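Local coordinates for NO-binding heme-dependent sensor protein (Shewanella oneidensis, PDB 4U9B), which binds heme and probably acts as a nitric oxide sensor of the H-NOX family, with a zinc ion held at a separate site, at residues Q52-R57 with Q63-A68. Numbering follows the deposited sequence.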
ATOM      1  N   GLN A  52      10.793  -1.428   9.575  1.00 24.24           N
ATOM      2  CA  GLN A  52      11.085  -2.232  10.764  1.00 27.58           C
ATOM      3  C   GLN A  52      11.745  -1.387  11.843  1.00 27.38           C
ATOM      4  O   GLN A  52      11.432  -1.523  13.031  1.00 27.01           O
ATOM      5  CB  GLN A  52      11.980  -3.424  10.417  1.00 33.13           C
ATOM      6  CG  GLN A  52      12.184  -4.406  11.582  1.00 40.02           C
ATOM      7  CD  GLN A  52      11.424  -5.716  11.424  1.00 46.34           C
ATOM      8  OE1 GLN A  52      10.632  -5.891  10.496  1.00 47.80           O
ATOM      9  NE2 GLN A  52      11.668  -6.647  12.341  1.00 49.78           N
ATOM     10  N   ASP A  53      12.661  -0.524  11.421  1.00 25.02           N
ATOM     11  CA  ASP A  53      13.370   0.368  12.329  1.00 25.56           C
ATOM     12  C   ASP A  53      12.390   1.329  12.997  1.00 26.13           C
ATOM     13  O   ASP A  53      12.385   1.477  14.218  1.00 26.54           O
ATOM     14  CB  ASP A  53      14.446   1.140  11.562  1.00 27.17           C
ATOM     15  CG  ASP A  53      15.473   1.777  12.470  1.00 29.65           C
ATOM     16  OD1 ASP A  53      15.148   2.079  13.636  1.00 36.47           O
ATOM     17  OD2 ASP A  53      16.613   1.971  12.005  1.00 27.47           O
ATOM     18  N   VAL A  54      11.550   1.966  12.186  1.00 27.45           N
ATOM     19  CA  VAL A  54      10.536   2.885  12.690  1.00 29.82           C
ATOM     20  C   VAL A  54       9.640   2.190  13.710  1.00 30.52           C
ATOM     21  O   VAL A  54       9.387   2.724  14.789  1.00 34.71           O
ATOM     22  CB  VAL A  54       9.666   3.449  11.542  1.00 31.48           C
ATOM     23  CG1 VAL A  54       8.496   4.266  12.085  1.00 35.23           C
ATOM     24  CG2 VAL A  54      10.510   4.297  10.601  1.00 30.15           C
ATOM     25  N   ALA A  55       9.163   1.000  13.364  1.00 27.44           N
ATOM     26  CA  ALA A  55       8.256   0.266  14.237  1.00 27.76           C
ATOM     27  C   ALA A  55       8.916  -0.055  15.576  1.00 31.09           C
ATOM     28  O   ALA A  55       8.301   0.120  16.628  1.00 32.24           O
ATOM     29  CB  ALA A  55       7.786  -1.010  13.565  1.00 27.91           C
ATOM     30  N   GLN A  56      10.164  -0.512  15.541  1.00 29.23           N
ATOM     31  CA  GLN A  56      10.859  -0.876  16.771  1.00 31.67           C
ATOM     32  C   GLN A  56      11.142   0.358  17.621  1.00 34.87           C
ATOM     33  O   GLN A  56      11.145   0.283  18.851  1.00 35.65           O
ATOM     34  CB  GLN A  56      12.163  -1.621  16.469  1.00 33.86           C
ATOM     35  CG  GLN A  56      12.926  -2.014  17.733  1.00 38.53           C
ATOM     36  CD  GLN A  56      13.962  -3.103  17.510  1.00 41.32           C
ATOM     37  OE1 GLN A  56      13.869  -3.887  16.567  1.00 45.07           O
ATOM     38  NE2 GLN A  56      14.955  -3.157  18.391  1.00 42.58           N
ATOM     39  N   ARG A  57      11.378   1.493  16.970  1.00 36.35           N
ATOM     40  CA  ARG A  57      11.609   2.746  17.683  1.00 38.55           C
ATOM     41  C   ARG A  57      10.364   3.158  18.455  1.00 35.76           C
ATOM     42  O   ARG A  57      10.449   3.663  19.575  1.00 35.97           O
ATOM     43  CB  ARG A  57      12.012   3.859  16.714  1.00 40.55           C
ATOM     44  CG  ARG A  57      13.442   3.749  16.210  1.00 46.59           C
ATOM     45  CD  ARG A  57      13.777   4.848  15.214  1.00 50.78           C
ATOM     46  NE  ARG A  57      15.014   4.554  14.494  1.00 54.44           N
ATOM     47  CZ  ARG A  57      15.836   5.471  13.989  1.00 55.68           C
ATOM     48  NH1 ARG A  57      15.571   6.764  14.126  1.00 57.24           N
ATOM     49  NH2 ARG A  57      16.933   5.090  13.350  1.00 54.84           N
ATOM     50  N   GLN A  63       3.289  -4.433  11.547  1.00 26.58           N
ATOM     51  CA  GLN A  63       2.127  -4.466  10.666  1.00 27.33           C
ATOM     52  C   GLN A  63       1.211  -3.258  10.862  1.00 25.94           C
ATOM     53  O   GLN A  63       0.516  -2.845   9.931  1.00 27.38           O
ATOM     54  CB  GLN A  63       1.342  -5.766  10.877  1.00 30.22           C
ATOM     55  CG  GLN A  63       2.122  -7.023  10.505  1.00 31.84           C
ATOM     56  CD  GLN A  63       2.628  -7.001   9.071  1.00 34.10           C
ATOM     57  OE1 GLN A  63       2.055  -6.339   8.209  1.00 34.57           O
ATOM     58  NE2 GLN A  63       3.718  -7.714   8.814  1.00 35.24           N
ATOM     59  N   ASP A  64       1.208  -2.693  12.065  1.00 24.69           N
ATOM     60  CA  ASP A  64       0.416  -1.497  12.334  1.00 25.98           C
ATOM     61  C   ASP A  64       1.042  -0.277  11.658  1.00 26.46           C
ATOM     62  O   ASP A  64       0.336   0.607  11.172  1.00 26.88           O
ATOM     63  CB  ASP A  64       0.285  -1.258  13.839  1.00 31.46           C
ATOM     64  CG  ASP A  64      -0.745  -2.170  14.494  1.00 35.24           C
ATOM     65  OD1 ASP A  64      -1.680  -2.632  13.805  1.00 36.25           O
ATOM     66  OD2 ASP A  64      -0.622  -2.419  15.710  1.00 35.72           O
ATOM     67  N   VAL A  65       2.369  -0.232  11.629  1.00 23.67           N
ATOM     68  CA  VAL A  65       3.075   0.830  10.922  1.00 25.18           C
ATOM     69  C   VAL A  65       2.824   0.699   9.422  1.00 24.92           C
ATOM     70  O   VAL A  65       2.597   1.692   8.730  1.00 25.21           O
ATOM     71  CB  VAL A  65       4.589   0.791  11.211  1.00 25.63           C
ATOM     72  CG1 VAL A  65       5.342   1.803  10.343  1.00 27.62           C
ATOM     73  CG2 VAL A  65       4.845   1.061  12.687  1.00 25.77           C
ATOM     74  N   VAL A  66       2.858  -0.537   8.933  1.00 21.90           N
ATOM     75  CA  VAL A  66       2.641  -0.815   7.516  1.00 21.91           C
ATOM     76  C   VAL A  66       1.232  -0.414   7.096  1.00 21.30           C
ATOM     77  O   VAL A  66       1.026   0.111   6.002  1.00 20.29           O
ATOM     78  CB  VAL A  66       2.888  -2.310   7.210  1.00 20.83           C
ATOM     79  CG1 VAL A  66       2.361  -2.698   5.831  1.00 24.29           C
ATOM     80  CG2 VAL A  66       4.378  -2.623   7.315  1.00 19.94           C
ATOM     81  N   LYS A  67       0.264  -0.657   7.969  1.00 21.03           N
ATOM     82  CA  LYS A  67      -1.122  -0.298   7.683  1.00 21.19           C
ATOM     83  C   LYS A  67      -1.280   1.217   7.650  1.00 22.23           C
ATOM     84  O   LYS A  67      -1.985   1.756   6.799  1.00 22.68           O
ATOM     85  CB  LYS A  67      -2.062  -0.915   8.722  1.00 22.31           C
ATOM     86  CG  LYS A  67      -3.537  -0.601   8.505  1.00 27.12           C
ATOM     87  CD  LYS A  67      -4.416  -1.326   9.517  1.00 30.78           C
ATOM     88  CE  LYS A  67      -5.891  -1.028   9.291  1.00 35.32           C
ATOM     89  NZ  LYS A  67      -6.783  -1.854  10.162  1.00 37.24           N
ATOM     90  N   ALA A  68      -0.608   1.901   8.570  1.00 24.29           N
ATOM     91  CA  ALA A  68      -0.641   3.359   8.611  1.00 24.08           C
ATOM     92  C   ALA A  68      -0.039   3.940   7.339  1.00 26.44           C
ATOM     93  O   ALA A  68      -0.580   4.878   6.749  1.00 29.16           O
ATOM     94  CB  ALA A  68       0.101   3.873   9.828  1.00 26.03           C
TER
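Val65 meets Ala55 where 52-57 and 63-68, on helices 44-58 and 62-80, come closest, and this one pair makes the tight part of the contact. The CG2 methyl of Val65 lies 3.7 Å from CB of Ala55 and 3.8 Å from its CA, so a single methyl rests on the small side chain and the backbone behind it. Alanine suits this place because its short side chain lets the CA atoms of Ala55 and Val65 approach to 6.2 Å; Ile62 also packs on it. The fork of Val65 serves two neighbours: with CG1 anti to the backbone N (chi1 173°), CG2 is left to meet Ala55 while CG1 turns to Val54. There the fit is looser, CG1 of Val54 standing 4.4 Å from CG1 of Val65, and both valines remain partly exposed. No hydrogen bond crosses between 52-57 and 63-68, so apolar contact alone joins them.

Gln52 and Gln56, polar and exposed, suit the solvent side. Buried Asp53 instead faces helix 19-29: its OD1 takes a hydrogen-bonded salt bridge from Arg57 NE (2.6 Å), above the carboxylate plane, its OD2 a salt bridge from Lys28 and a hydrogen bond from His29. With Met60 of the short connection also touching Val65, these are successive helices of the H-NOX fold meeting near a sharp turn, Val65's side chain about 14 Å from the heme.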